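Local coordinates for protein D-glycerate 3-kinase (Cryptococcus neoformans var. grubii serotype A, PDB 6CKG) that probably catalyses the ATP-dependent phosphorylation of D-glycerate to 3-phosphoglycerate, at residues Ala25-Ser30 with Cys247-Gln252; Arg78-Ser83 with Ala126-Ile131; Val177-Trp182 with Val240-Ile245. All blocks are in the same frame, centred on the assembly; numbering follows the deposited sequence.

Contact 1 of 3, residues Ala25-Ser30 with Cys247-Gln252; sequences AGFVLS and CFVQIQ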
ATOM      1  N   ALA A  25       8.442  -6.733 -14.390  1.00 30.69           N
ATOM      2  CA  ALA A  25       9.807  -7.242 -14.306  1.00 28.12           C
ATOM      3  C   ALA A  25      10.752  -6.427 -15.177  1.00 30.99           C
ATOM      4  O   ALA A  25      11.858  -6.076 -14.747  1.00 32.72           O
ATOM      5  CB  ALA A  25       9.845  -8.714 -14.717  1.00 30.16           C
ATOM      6  N   GLY A  26      10.351  -6.145 -16.424  1.00 29.97           N
ATOM      7  CA  GLY A  26      11.194  -5.323 -17.282  1.00 31.24           C
ATOM      8  C   GLY A  26      11.512  -3.980 -16.649  1.00 29.40           C
ATOM      9  O   GLY A  26      12.661  -3.524 -16.673  1.00 28.57           O
ATOM     10  N   PHE A  27      10.502  -3.354 -16.048  1.00 27.94           N
ATOM     11  CA  PHE A  27      10.653  -2.063 -15.366  1.00 27.07           C
ATOM     12  C   PHE A  27      11.553  -2.173 -14.132  1.00 28.73           C
ATOM     13  O   PHE A  27      12.433  -1.329 -13.914  1.00 27.80           O
ATOM     14  CB  PHE A  27       9.267  -1.551 -14.983  1.00 25.30           C
ATOM     15  CG  PHE A  27       9.267  -0.285 -14.142  1.00 26.83           C
ATOM     16  CD1 PHE A  27       9.446   0.958 -14.738  1.00 36.45           C
ATOM     17  CD2 PHE A  27       9.054  -0.342 -12.773  1.00 35.58           C
ATOM     18  CE1 PHE A  27       9.429   2.125 -13.977  1.00 34.26           C
ATOM     19  CE2 PHE A  27       9.032   0.833 -12.001  1.00 31.85           C
ATOM     20  CZ  PHE A  27       9.224   2.058 -12.610  1.00 31.09           C
ATOM     21  N   VAL A  28      11.342  -3.197 -13.298  1.00 31.86           N
ATOM     22  CA  VAL A  28      12.226  -3.407 -12.147  1.00 24.64           C
ATOM     23  C   VAL A  28      13.671  -3.612 -12.598  1.00 23.99           C
ATOM     24  O   VAL A  28      14.606  -3.046 -12.017  1.00 29.42           O
ATOM     25  CB  VAL A  28      11.725  -4.580 -11.286  1.00 24.97           C
ATOM     26  CG1 VAL A  28      12.767  -4.969 -10.278  1.00 29.72           C
ATOM     27  CG2 VAL A  28      10.413  -4.171 -10.563  1.00 24.22           C
ATOM     28  N   LEU A  29      13.885  -4.431 -13.631  1.00 24.06           N
ATOM     29  CA  LEU A  29      15.249  -4.695 -14.087  1.00 31.25           C
ATOM     30  C   LEU A  29      15.917  -3.428 -14.615  1.00 36.60           C
ATOM     31  O   LEU A  29      17.107  -3.189 -14.362  1.00 31.93           O
ATOM     32  CB  LEU A  29      15.248  -5.782 -15.167  1.00 32.96           C
ATOM     33  CG  LEU A  29      14.928  -7.192 -14.683  1.00 33.90           C
ATOM     34  CD1 LEU A  29      14.500  -8.076 -15.843  1.00 37.94           C
ATOM     35  CD2 LEU A  29      16.146  -7.760 -13.995  1.00 37.48           C
ATOM     36  N   SER A  30      15.172  -2.607 -15.365  1.00 29.73           N
ATOM     37  CA  SER A  30      15.734  -1.365 -15.887  0.52 34.95           C
ATOM     38  C   SER A  30      16.002  -0.368 -14.764  1.00 30.09           C
ATOM     39  O   SER A  30      17.043   0.302 -14.749  1.00 32.37           O
ATOM     40  CB  SER A  30      14.784  -0.778 -16.940  0.52 37.50           C
ATOM     41  OG  SER A  30      14.839   0.634 -16.973  0.52 37.37           O
ATOM     42  N   CYS A 247      11.411   3.867  -6.763  1.00 23.23           N
ATOM     43  CA  CYS A 247      10.607   3.858  -7.979  1.00 24.95           C
ATOM     44  C   CYS A 247       9.252   3.261  -7.627  1.00 25.55           C
ATOM     45  O   CYS A 247       9.045   2.761  -6.521  1.00 24.31           O
ATOM     46  CB  CYS A 247      11.324   3.086  -9.112  1.00 24.50           C
ATOM     47  SG  CYS A 247      11.576   1.326  -8.740  1.00 26.15           S
ATOM     48  N   PHE A 248       8.314   3.306  -8.570  1.00 24.79           N
ATOM     49  CA  PHE A 248       6.929   3.065  -8.179  1.00 25.33           C
ATOM     50  C   PHE A 248       6.164   2.371  -9.294  1.00 24.84           C
ATOM     51  O   PHE A 248       6.304   2.719 -10.474  1.00 23.47           O
ATOM     52  CB  PHE A 248       6.228   4.395  -7.829  1.00 21.42           C
ATOM     53  CG  PHE A 248       5.128   4.271  -6.785  1.00 23.36           C
ATOM     54  CD1 PHE A 248       3.878   3.786  -7.129  1.00 24.64           C
ATOM     55  CD2 PHE A 248       5.350   4.656  -5.467  1.00 24.41           C
ATOM     56  CE1 PHE A 248       2.845   3.695  -6.181  1.00 24.39           C
ATOM     57  CE2 PHE A 248       4.323   4.564  -4.501  1.00 22.47           C
ATOM     58  CZ  PHE A 248       3.068   4.088  -4.871  1.00 22.93           C
ATOM     59  N   VAL A 249       5.322   1.420  -8.901  1.00 22.36           N
ATOM     60  CA  VAL A 249       4.406   0.728  -9.803  1.00 24.25           C
ATOM     61  C   VAL A 249       3.000   0.909  -9.254  1.00 26.39           C
ATOM     62  O   VAL A 249       2.753   0.608  -8.080  1.00 24.05           O
ATOM     63  CB  VAL A 249       4.744  -0.772  -9.923  1.00 26.67           C
ATOM     64  CG1 VAL A 249       3.748  -1.479 -10.856  1.00 25.76           C
ATOM     65  CG2 VAL A 249       6.192  -0.968 -10.424  1.00 24.91           C
ATOM     66  N   GLN A 250       2.079   1.382 -10.094  1.00 25.96           N
ATOM     67  CA  GLN A 250       0.705   1.606  -9.657  1.00 27.60           C
ATOM     68  C   GLN A 250      -0.279   0.878 -10.567  1.00 27.04           C
ATOM     69  O   GLN A 250      -0.159   0.933 -11.791  1.00 31.03           O
ATOM     70  CB  GLN A 250       0.375   3.109  -9.616  1.00 25.61           C
ATOM     71  CG  GLN A 250      -1.101   3.385  -9.366  1.00 23.03           C
ATOM     72  CD  GLN A 250      -1.442   4.871  -9.388  1.00 28.74           C
ATOM     73  OE1 GLN A 250      -1.150   5.570 -10.355  1.00 29.34           O
ATOM     74  NE2 GLN A 250      -2.046   5.355  -8.312  1.00 33.69           N
ATOM     75  N   ILE A 251      -1.243   0.186  -9.970  1.00 26.04           N
ATOM     76  CA  ILE A 251      -2.355  -0.401 -10.706  1.00 29.05           C
ATOM     77  C   ILE A 251      -3.560   0.508 -10.482  1.00 33.29           C
ATOM     78  O   ILE A 251      -4.046   0.638  -9.355  1.00 32.15           O
ATOM     79  CB  ILE A 251      -2.649  -1.835 -10.250  1.00 32.19           C
ATOM     80  CG1 ILE A 251      -1.392  -2.702 -10.385  1.00 28.84           C
ATOM     81  CG2 ILE A 251      -3.776  -2.413 -11.083  1.00 34.93           C
ATOM     82  CD1 ILE A 251      -1.510  -4.070  -9.730  1.00 35.85           C
ATOM     83  N   GLN A 252      -4.030   1.155 -11.547  1.00 31.93           N
ATOM     84  CA  GLN A 252      -5.101   2.139 -11.440  1.00 34.86           C
ATOM     85  C   GLN A 252      -6.323   1.629 -12.189  1.00 34.88           C
ATOM     86  O   GLN A 252      -6.246   1.429 -13.415  1.00 33.98           O
ATOM     87  CB  GLN A 252      -4.651   3.482 -12.016  1.00 32.27           C
ATOM     88  CG  GLN A 252      -5.701   4.568 -11.945  1.00 42.24           C
ATOM     89  CD  GLN A 252      -5.212   5.848 -12.582  1.00 42.56           C
ATOM     90  OE1 GLN A 252      -4.587   6.688 -11.928  1.00 44.53           O
ATOM     91  NE2 GLN A 252      -5.472   5.992 -13.869  1.00 36.23           N
TER
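Phe27 reaches from its helix to the strand with one corner of its ring, where CE2 lies 3.7 Å from CG2 of Val249 and CD2 of the same ring stands 3.8 Å from that methyl. The two side chains run past each other in opposite directions, and the methyl approaches the ring obliquely. The torsion responsible is chi1 of Phe27: with CG anti to the backbone N (174°), the ring is carried out from the helix and over the strand. There CE2 and CZ also come to 3.7 Å from the backbone O of Phe248, whose own side chain points to the other side of the sheet and meets Trp309. Cys247 adds a sulfur-aromatic contact, its SG 5.2 Å from the Phe27 ring centroid and 56° off the ring normal. These pieces form one helix-on-sheet layer of the alpha/beta/alpha sandwich of P-loop kinases: the axes of 25-30 and 247-252 approach to 10.1 Å at 171°, nearly antiparallel. The strand side is tightly built, for Val249 and Cys247 also pack on Val50 of the adjoining strand 48-53, and Phe27 touches Leu314. Ala25 and Val28 are buried against helix 63-75. Looser surroundings are confined to the outer side of the helix, where Gly26 and Ser30 are exposed and Phe27 stays partly so.

Contact 2 of 3, residues Arg78-Ser83 with Ala126-Ile131; sequences RLATMS and AKLKSI. With EDO (1,2-ethanediol), chain C.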
ATOM      1  N   ARG A  78      17.579 -11.470  -5.735  1.00 29.40           N
ATOM      2  CA  ARG A  78      17.173 -11.765  -4.368  1.00 26.53           C
ATOM      3  C   ARG A  78      16.231 -10.651  -3.923  1.00 28.50           C
ATOM      4  O   ARG A  78      16.577  -9.466  -4.007  1.00 30.77           O
ATOM      5  CB  ARG A  78      18.378 -11.883  -3.437  1.00 31.75           C
ATOM      6  CG  ARG A  78      19.331 -13.016  -3.801  1.00 30.87           C
ATOM      7  CD  ARG A  78      20.594 -12.993  -2.947  1.00 38.68           C
ATOM      8  NE  ARG A  78      20.321 -13.233  -1.530  1.00 36.13           N
ATOM      9  CZ  ARG A  78      20.118 -14.438  -0.999  1.00 43.30           C
ATOM     10  NH1 ARG A  78      20.149 -15.519  -1.769  1.00 46.04           N
ATOM     11  NH2 ARG A  78      19.875 -14.569   0.301  1.00 47.13           N
ATOM     12  N   LEU A  79      15.039 -11.033  -3.484  1.00 28.04           N
ATOM     13  CA  LEU A  79      13.973 -10.099  -3.167  1.00 29.50           C
ATOM     14  C   LEU A  79      13.577 -10.203  -1.703  1.00 32.53           C
ATOM     15  O   LEU A  79      13.701 -11.260  -1.070  1.00 29.72           O
ATOM     16  CB  LEU A  79      12.735 -10.342  -4.040  1.00 37.76           C
ATOM     17  CG  LEU A  79      12.762  -9.528  -5.335  1.00 38.07           C
ATOM     18  CD1 LEU A  79      13.540 -10.304  -6.363  1.00 37.38           C
ATOM     19  CD2 LEU A  79      11.387  -9.151  -5.868  1.00 36.68           C
ATOM     20  N   ALA A  80      13.107  -9.085  -1.174  1.00 27.44           N
ATOM     21  CA  ALA A  80      12.417  -9.041   0.107  1.00 32.13           C
ATOM     22  C   ALA A  80      11.156  -8.233  -0.123  1.00 36.45           C
ATOM     23  O   ALA A  80      11.166  -7.299  -0.930  1.00 31.81           O
ATOM     24  CB  ALA A  80      13.266  -8.397   1.214  1.00 27.11           C
ATOM     25  N   THR A  81      10.070  -8.600   0.555  1.00 30.94           N
ATOM     26  CA  THR A  81       8.800  -7.898   0.392  1.00 33.36           C
ATOM     27  C   THR A  81       8.307  -7.360   1.727  1.00 31.49           C
ATOM     28  O   THR A  81       8.312  -8.083   2.734  1.00 26.32           O
ATOM     29  CB  THR A  81       7.734  -8.810  -0.213  1.00 36.31           C
ATOM     30  OG1 THR A  81       8.133  -9.205  -1.525  1.00 39.01           O
ATOM     31  CG2 THR A  81       6.389  -8.058  -0.307  1.00 38.99           C
ATOM     32  N   MET A  82       7.885  -6.091   1.730  1.00 30.50           N
ATOM     33  CA  MET A  82       7.148  -5.478   2.832  1.00 27.12           C
ATOM     34  C   MET A  82       5.730  -5.176   2.364  1.00 33.18           C
ATOM     35  O   MET A  82       5.539  -4.464   1.368  1.00 28.79           O
ATOM     36  CB  MET A  82       7.818  -4.184   3.309  1.00 31.26           C
ATOM     37  CG  MET A  82       8.975  -4.405   4.245  1.00 33.65           C
ATOM     38  SD  MET A  82       9.871  -2.897   4.639  1.00 37.84           S
ATOM     39  CE  MET A  82       8.555  -1.865   5.323  1.00 33.44           C
ATOM     40  N   SER A  83       4.742  -5.710   3.074  1.00 26.23           N
ATOM     41  CA  SER A  83       3.339  -5.414   2.820  1.00 28.51           C
ATOM     42  C   SER A  83       2.818  -4.511   3.932  1.00 29.82           C
ATOM     43  O   SER A  83       2.989  -4.820   5.113  1.00 27.78           O
ATOM     44  CB  SER A  83       2.516  -6.698   2.752  1.00 31.63           C
ATOM     45  OG  SER A  83       3.062  -7.572   1.798  1.00 39.00           O
ATOM     46  N   ALA A 126      14.629   0.840   6.878  1.00 34.00           N
ATOM     47  CA  ALA A 126      16.033   1.217   7.023  1.00 35.45           C
ATOM     48  C   ALA A 126      16.923  -0.014   7.163  1.00 38.59           C
ATOM     49  O   ALA A 126      18.031  -0.059   6.608  1.00 40.03           O
ATOM     50  CB  ALA A 126      16.213   2.154   8.215  1.00 38.14           C
ATOM     51  N   LYS A 127      16.447  -1.033   7.879  1.00 35.93           N
ATOM     52  CA  LYS A 127      17.210  -2.272   8.002  1.00 35.88           C
ATOM     53  C   LYS A 127      17.414  -2.924   6.640  1.00 35.38           C
ATOM     54  O   LYS A 127      18.527  -3.342   6.302  1.00 34.88           O
ATOM     55  CB  LYS A 127      16.500  -3.229   8.962  1.00 34.22           C
ATOM     56  CG  LYS A 127      17.359  -4.416   9.432  1.00 42.71           C
ATOM     57  CD  LYS A 127      18.499  -3.961  10.328  1.00 53.86           C
ATOM     58  CE  LYS A 127      19.243  -5.139  10.954  1.00 62.77           C
ATOM     59  NZ  LYS A 127      18.432  -5.807  12.009  1.00 69.32           N
ATOM     60  N   LEU A 128      16.342  -3.046   5.850  1.00 29.10           N
ATOM     61  CA  LEU A 128      16.492  -3.638   4.522  1.00 35.41           C
ATOM     62  C   LEU A 128      17.433  -2.814   3.656  1.00 36.98           C
ATOM     63  O   LEU A 128      18.237  -3.370   2.898  1.00 37.31           O
ATOM     64  CB  LEU A 128      15.131  -3.788   3.842  1.00 29.59           C
ATOM     65  CG  LEU A 128      14.194  -4.831   4.460  1.00 37.16           C
ATOM     66  CD1 LEU A 128      12.753  -4.709   3.924  1.00 28.53           C
ATOM     67  CD2 LEU A 128      14.728  -6.240   4.257  1.00 32.94           C
ATOM     68  N   LYS A 129      17.374  -1.485   3.775  1.00 35.43           N
ATOM     69  CA  LYS A 129      18.174  -0.632   2.900  1.00 36.48           C
ATOM     70  C   LYS A 129      19.664  -0.678   3.232  1.00 32.57           C
ATOM     71  O   LYS A 129      20.480  -0.358   2.369  1.00 37.81           O
ATOM     72  CB  LYS A 129      17.643   0.802   2.944  1.00 33.99           C
ATOM     73  CG  LYS A 129      16.317   0.967   2.192  1.00 35.96           C
ATOM     74  CD  LYS A 129      15.711   2.351   2.375  1.00 41.05           C
ATOM     75  CE  LYS A 129      16.411   3.406   1.542  1.00 36.21           C
ATOM     76  NZ  LYS A 129      15.755   3.604   0.214  1.00 38.21           N
ATOM     77  N   SER A 130      20.036  -1.079   4.447  1.00 30.44           N
ATOM     78  CA  SER A 130      21.428  -1.272   4.825  0.57 34.22           C
ATOM     79  C   SER A 130      21.856  -2.733   4.754  1.00 32.88           C
ATOM     80  O   SER A 130      22.976  -3.064   5.164  1.00 33.96           O
ATOM     81  CB  SER A 130      21.671  -0.733   6.236  0.57 39.54           C
ATOM     82  OG  SER A 130      21.041  -1.551   7.208  0.57 41.69           O
ATOM     83  N   ILE A 131      20.996  -3.617   4.245  1.00 33.52           N
ATOM     84  CA  ILE A 131      21.277  -5.050   4.361  1.00 33.78           C
ATOM     85  C   ILE A 131      22.433  -5.515   3.466  1.00 35.27           C
ATOM     86  O   ILE A 131      22.992  -6.595   3.703  1.00 38.26           O
ATOM     87  CB  ILE A 131      19.985  -5.844   4.077  1.00 33.48           C
ATOM     88  CG1 ILE A 131      20.015  -7.208   4.769  1.00 33.47           C
ATOM     89  CG2 ILE A 131      19.748  -5.995   2.568  1.00 36.26           C
ATOM     90  CD1 ILE A 131      18.638  -7.832   4.882  1.00 29.40           C
TER
HETATM   91  C1  EDO C 401       6.407  -9.802   5.982  1.00 34.70           C
HETATM   92  O1  EDO C 401       5.187 -10.289   6.578  1.00 33.34           O
HETATM   93  C2  EDO C 401       6.311  -8.289   5.813  1.00 34.47           C
HETATM   94  O2  EDO C 401       5.223  -7.990   4.928  1.00 30.94           O
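Ser83 N, at the end of the strand whose Ala80 and Met82 meet Leu128, donates a nearly straight hydrogen bond to O2 of a 1,2-ethanediol molecule (3.0 Å, 164° at the hydrogen). The diol, probably from the crystallisation liquor, is also hydrogen-bonded to Pro150 O and Asp86 OD2. Away from this polar end the contact is apolar, and Leu128 divides its two methyls between two strand residues. CD1 lies 3.5 Å from SD of Met82 and 3.8 Å from its CG, the side chains passing in opposite senses; CD2 reaches Ala80 CB at 4.0 Å. Met82 bends at its last torsion (chi3 57°), which leaves SD and CG, not CE, against Leu128. Ala80 and Met82, two residues apart, present the same strand face, so a single leucine spans both. It sits in the last turn of its helix, where Ile131 N bonds Leu128 O at 3.1 Å. Strand 79-83 is the outermost parallel strand of the six-stranded sheet: helix 118-129 packs on this face, with Leu128 also against Val177 and Ala147, whereas Leu79 and Thr81 turn to Pro68 of helix 63-75.

Contact 3 of 3, residues Val177-Trp182 with Val240-Ile245; sequences VIFEGW and VLWDQI. With EDO (1,2-ethanediol), chain D.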
ATOM      1  N   VAL A 177      13.680  -4.492  -2.949  1.00 26.39           N
ATOM      2  CA  VAL A 177      12.637  -4.537  -1.932  1.00 25.78           C
ATOM      3  C   VAL A 177      11.337  -4.102  -2.588  1.00 26.13           C
ATOM      4  O   VAL A 177      11.264  -3.016  -3.177  1.00 30.01           O
ATOM      5  CB  VAL A 177      12.977  -3.647  -0.725  1.00 27.81           C
ATOM      6  CG1 VAL A 177      11.761  -3.512   0.233  1.00 23.54           C
ATOM      7  CG2 VAL A 177      14.182  -4.227   0.030  1.00 31.39           C
ATOM      8  N   ILE A 178      10.329  -4.969  -2.533  1.00 22.11           N
ATOM      9  CA  ILE A 178       8.972  -4.607  -2.924  1.00 28.74           C
ATOM     10  C   ILE A 178       8.245  -4.141  -1.664  1.00 31.88           C
ATOM     11  O   ILE A 178       8.125  -4.899  -0.690  1.00 27.87           O
ATOM     12  CB  ILE A 178       8.244  -5.791  -3.580  1.00 28.01           C
ATOM     13  CG1 ILE A 178       9.046  -6.353  -4.756  1.00 29.57           C
ATOM     14  CG2 ILE A 178       6.833  -5.378  -4.036  1.00 24.82           C
ATOM     15  CD1 ILE A 178       9.220  -5.392  -5.883  1.00 38.09           C
ATOM     16  N   PHE A 179       7.779  -2.894  -1.664  1.00 27.67           N
ATOM     17  CA  PHE A 179       7.044  -2.323  -0.525  1.00 26.10           C
ATOM     18  C   PHE A 179       5.660  -1.917  -1.023  1.00 27.37           C
ATOM     19  O   PHE A 179       5.510  -0.884  -1.685  1.00 21.67           O
ATOM     20  CB  PHE A 179       7.803  -1.142   0.079  1.00 25.28           C
ATOM     21  CG  PHE A 179       7.046  -0.417   1.206  1.00 30.33           C
ATOM     22  CD1 PHE A 179       6.120  -1.086   1.997  1.00 29.81           C
ATOM     23  CD2 PHE A 179       7.269   0.935   1.446  1.00 29.99           C
ATOM     24  CE1 PHE A 179       5.420  -0.412   3.021  1.00 30.73           C
ATOM     25  CE2 PHE A 179       6.588   1.610   2.465  1.00 29.12           C
ATOM     26  CZ  PHE A 179       5.667   0.920   3.259  1.00 27.48           C
ATOM     27  N   GLU A 180       4.653  -2.738  -0.733  1.00 24.62           N
ATOM     28  CA  GLU A 180       3.342  -2.608  -1.348  1.00 31.51           C
ATOM     29  C   GLU A 180       2.272  -2.281  -0.314  1.00 31.37           C
ATOM     30  O   GLU A 180       2.414  -2.566   0.880  1.00 27.72           O
ATOM     31  CB  GLU A 180       2.953  -3.889  -2.077  1.00 33.99           C
ATOM     32  CG  GLU A 180       2.985  -5.107  -1.202  1.00 44.53           C
ATOM     33  CD  GLU A 180       1.663  -5.828  -1.194  1.00 57.06           C
ATOM     34  OE1 GLU A 180       0.632  -5.173  -1.469  1.00 64.50           O
ATOM     35  OE2 GLU A 180       1.658  -7.045  -0.910  1.00 56.21           O
ATOM     36  N   GLY A 181       1.179  -1.696  -0.790  1.00 25.41           N
ATOM     37  CA  GLY A 181       0.108  -1.318   0.111  1.00 29.19           C
ATOM     38  C   GLY A 181      -1.017  -0.589  -0.582  1.00 29.39           C
ATOM     39  O   GLY A 181      -0.782   0.124  -1.557  1.00 24.61           O
ATOM     40  N   TRP A 182      -2.247  -0.755  -0.075  1.00 27.45           N
ATOM     41  CA  TRP A 182      -3.405  -0.147  -0.724  1.00 32.78           C
ATOM     42  C   TRP A 182      -3.301   1.378  -0.762  1.00 24.96           C
ATOM     43  O   TRP A 182      -3.880   2.016  -1.639  1.00 23.68           O
ATOM     44  CB  TRP A 182      -4.688  -0.586  -0.009  1.00 25.25           C
ATOM     45  CG  TRP A 182      -4.888   0.082   1.328  1.00 27.26           C
ATOM     46  CD1 TRP A 182      -4.400  -0.335   2.532  1.00 27.86           C
ATOM     47  CD2 TRP A 182      -5.623   1.293   1.589  1.00 27.76           C
ATOM     48  NE1 TRP A 182      -4.791   0.531   3.532  1.00 25.97           N
ATOM     49  CE2 TRP A 182      -5.537   1.540   2.976  1.00 25.56           C
ATOM     50  CE3 TRP A 182      -6.347   2.182   0.783  1.00 27.14           C
ATOM     51  CZ2 TRP A 182      -6.152   2.640   3.582  1.00 25.60           C
ATOM     52  CZ3 TRP A 182      -6.958   3.280   1.381  1.00 28.65           C
ATOM     53  CH2 TRP A 182      -6.852   3.503   2.770  1.00 28.19           C
ATOM     54  N   VAL A 240       8.120  10.555   5.601  1.00 28.41           N
ATOM     55  CA  VAL A 240       9.483  10.037   5.772  1.00 34.84           C
ATOM     56  C   VAL A 240       9.602   8.632   5.185  1.00 32.62           C
ATOM     57  O   VAL A 240      10.609   8.280   4.551  1.00 32.34           O
ATOM     58  CB  VAL A 240       9.869  10.064   7.265  1.00 42.92           C
ATOM     59  CG1 VAL A 240      11.130   9.251   7.518  1.00 42.70           C
ATOM     60  CG2 VAL A 240      10.059  11.501   7.732  1.00 51.15           C
ATOM     61  N   LEU A 241       8.565   7.814   5.374  1.00 32.66           N
ATOM     62  CA  LEU A 241       8.525   6.462   4.828  1.00 30.68           C
ATOM     63  C   LEU A 241       8.453   6.483   3.307  1.00 31.64           C
ATOM     64  O   LEU A 241       9.175   5.739   2.625  1.00 27.62           O
ATOM     65  CB  LEU A 241       7.313   5.728   5.397  1.00 34.89           C
ATOM     66  CG  LEU A 241       7.329   4.326   5.977  1.00 50.98           C
ATOM     67  CD1 LEU A 241       6.020   3.621   5.599  1.00 48.66           C
ATOM     68  CD2 LEU A 241       8.559   3.515   5.559  1.00 51.45           C
ATOM     69  N   TRP A 242       7.553   7.301   2.753  1.00 26.41           N
ATOM     70  CA  TRP A 242       7.440   7.392   1.296  1.00 27.66           C
ATOM     71  C   TRP A 242       8.758   7.795   0.658  1.00 27.70           C
ATOM     72  O   TRP A 242       9.104   7.324  -0.441  1.00 28.03           O
ATOM     73  CB  TRP A 242       6.363   8.396   0.895  1.00 28.44           C
ATOM     74  CG  TRP A 242       4.935   8.120   1.314  1.00 26.50           C
ATOM     75  CD1 TRP A 242       3.911   9.048   1.318  1.00 23.21           C
ATOM     76  CD2 TRP A 242       4.338   6.876   1.746  1.00 23.88           C
ATOM     77  NE1 TRP A 242       2.736   8.466   1.729  1.00 24.39           N
ATOM     78  CE2 TRP A 242       2.964   7.146   2.015  1.00 22.58           C
ATOM     79  CE3 TRP A 242       4.818   5.573   1.945  1.00 24.86           C
ATOM     80  CZ2 TRP A 242       2.079   6.165   2.440  1.00 23.39           C
ATOM     81  CZ3 TRP A 242       3.933   4.601   2.392  1.00 26.19           C
ATOM     82  CH2 TRP A 242       2.579   4.905   2.645  1.00 26.08           C
ATOM     83  N   ASP A 243       9.506   8.677   1.323  1.00 25.20           N
ATOM     84  CA  ASP A 243      10.745   9.194   0.747  1.00 29.35           C
ATOM     85  C   ASP A 243      11.845   8.142   0.643  1.00 28.85           C
ATOM     86  O   ASP A 243      12.878   8.421   0.033  1.00 29.72           O
ATOM     87  CB  ASP A 243      11.254  10.388   1.568  1.00 31.56           C
ATOM     88  CG  ASP A 243      10.447  11.669   1.317  1.00 40.50           C
ATOM     89  OD1 ASP A 243       9.676  11.735   0.327  1.00 38.76           O
ATOM     90  OD2 ASP A 243      10.578  12.617   2.119  1.00 44.26           O
ATOM     91  N   GLN A 244      11.670   6.973   1.255  1.00 31.06           N
ATOM     92  CA  GLN A 244      12.610   5.869   1.135  1.00 30.60           C
ATOM     93  C   GLN A 244      12.401   5.059  -0.138  1.00 29.58           C
ATOM     94  O   GLN A 244      13.243   4.217  -0.466  1.00 28.06           O
ATOM     95  CB  GLN A 244      12.482   4.972   2.363  1.00 29.60           C
ATOM     96  CG  GLN A 244      12.911   5.653   3.661  1.00 33.43           C
ATOM     97  CD  GLN A 244      14.398   5.488   3.905  1.00 48.50           C
ATOM     98  OE1 GLN A 244      15.220   6.021   3.163  1.00 48.35           O
ATOM     99  NE2 GLN A 244      14.752   4.703   4.927  1.00 58.32           N
ATOM    100  N   ILE A 245      11.328   5.324  -0.871  1.00 28.62           N
ATOM    101  CA  ILE A 245      10.991   4.585  -2.086  1.00 29.79           C
ATOM    102  C   ILE A 245      11.726   5.183  -3.285  1.00 35.16           C
ATOM    103  O   ILE A 245      11.711   6.403  -3.501  1.00 31.15           O
ATOM    104  CB  ILE A 245       9.470   4.604  -2.304  1.00 24.17           C
ATOM    105  CG1 ILE A 245       8.773   3.918  -1.115  1.00 27.89           C
ATOM    106  CG2 ILE A 245       9.099   3.993  -3.640  1.00 23.51           C
ATOM    107  CD1 ILE A 245       7.234   3.947  -1.174  1.00 21.64           C
TER
HETATM  108  C1  EDO D 402      -1.954  -4.616  -5.925  1.00 74.98           C
HETATM  109  O1  EDO D 402      -3.354  -4.321  -5.879  1.00 78.03           O
HETATM  110  C2  EDO D 402      -1.420  -4.901  -4.524  1.00 69.34           C
HETATM  111  O2  EDO D 402      -0.895  -3.704  -3.937  1.00 69.55           O
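The Phe179 ring has Leu241 at its edge, near the ring plane: Leu241 CD1 is 3.6 Å from Phe179 CZ and 3.8 Å from its CE2. Trp242 and Ile245 approach the same ring obliquely. From the indole's standpoint the encounter is at an edge, since Phe179 CE2 lies close to the Trp242 plane, 4.0 Å from CZ3. Ile245 brings CD1 to 4.0 Å from Phe179 CD2. All three partners cross the phenylalanine side chain at about a right angle. A chi1 of 175° stretches the Phe179 ring away from the strand backbone and into this group. Trp242 starts out pointing away, yet its indole returns to the ring, and its NE1 is hydrogen-bonded to Phe186 O. A type I turn from Trp242 to Ile245, closed by Ile245 N to Trp242 O at 3.0 Å, lets residues from the helix end and the following loop converge on one ring. Next along the strand, Glu180 heads to the other face, where OE1 accepts a rather long bond of 3.3 Å from O2 of a second ethanediol. Strand 176-180 lies within the sheet between strands 79-83 and 48-53; helix 118-129 adds Leu121 against Phe179, while Trp309 packs on both Trp242 and Ile245.

All three contacts pack helices, or in contact 3 a helix and the turn after it, on one six-stranded sheet, but on different faces. In contact 1 helix 19-38 lies on the same side as helix 63-75, whereas contacts 2 and 3 use the opposite side, where helices 118-129 and 239-242 sit. Contact 3 is the most central, its centre about 8 Å from the centre of the chain against 14 and 16 Å for contacts 1 and 2. The touching residues of contacts 2 and 3 are all buried; in contact 1 Phe27 is partly exposed. Aromatic rings carry contacts 1 and 3; aliphatic and thioether groups carry contact 2. Lys129 NZ joins contact 2 to Gln244 O of contact 3 at 2.7 Å, a probable hydrogen bond.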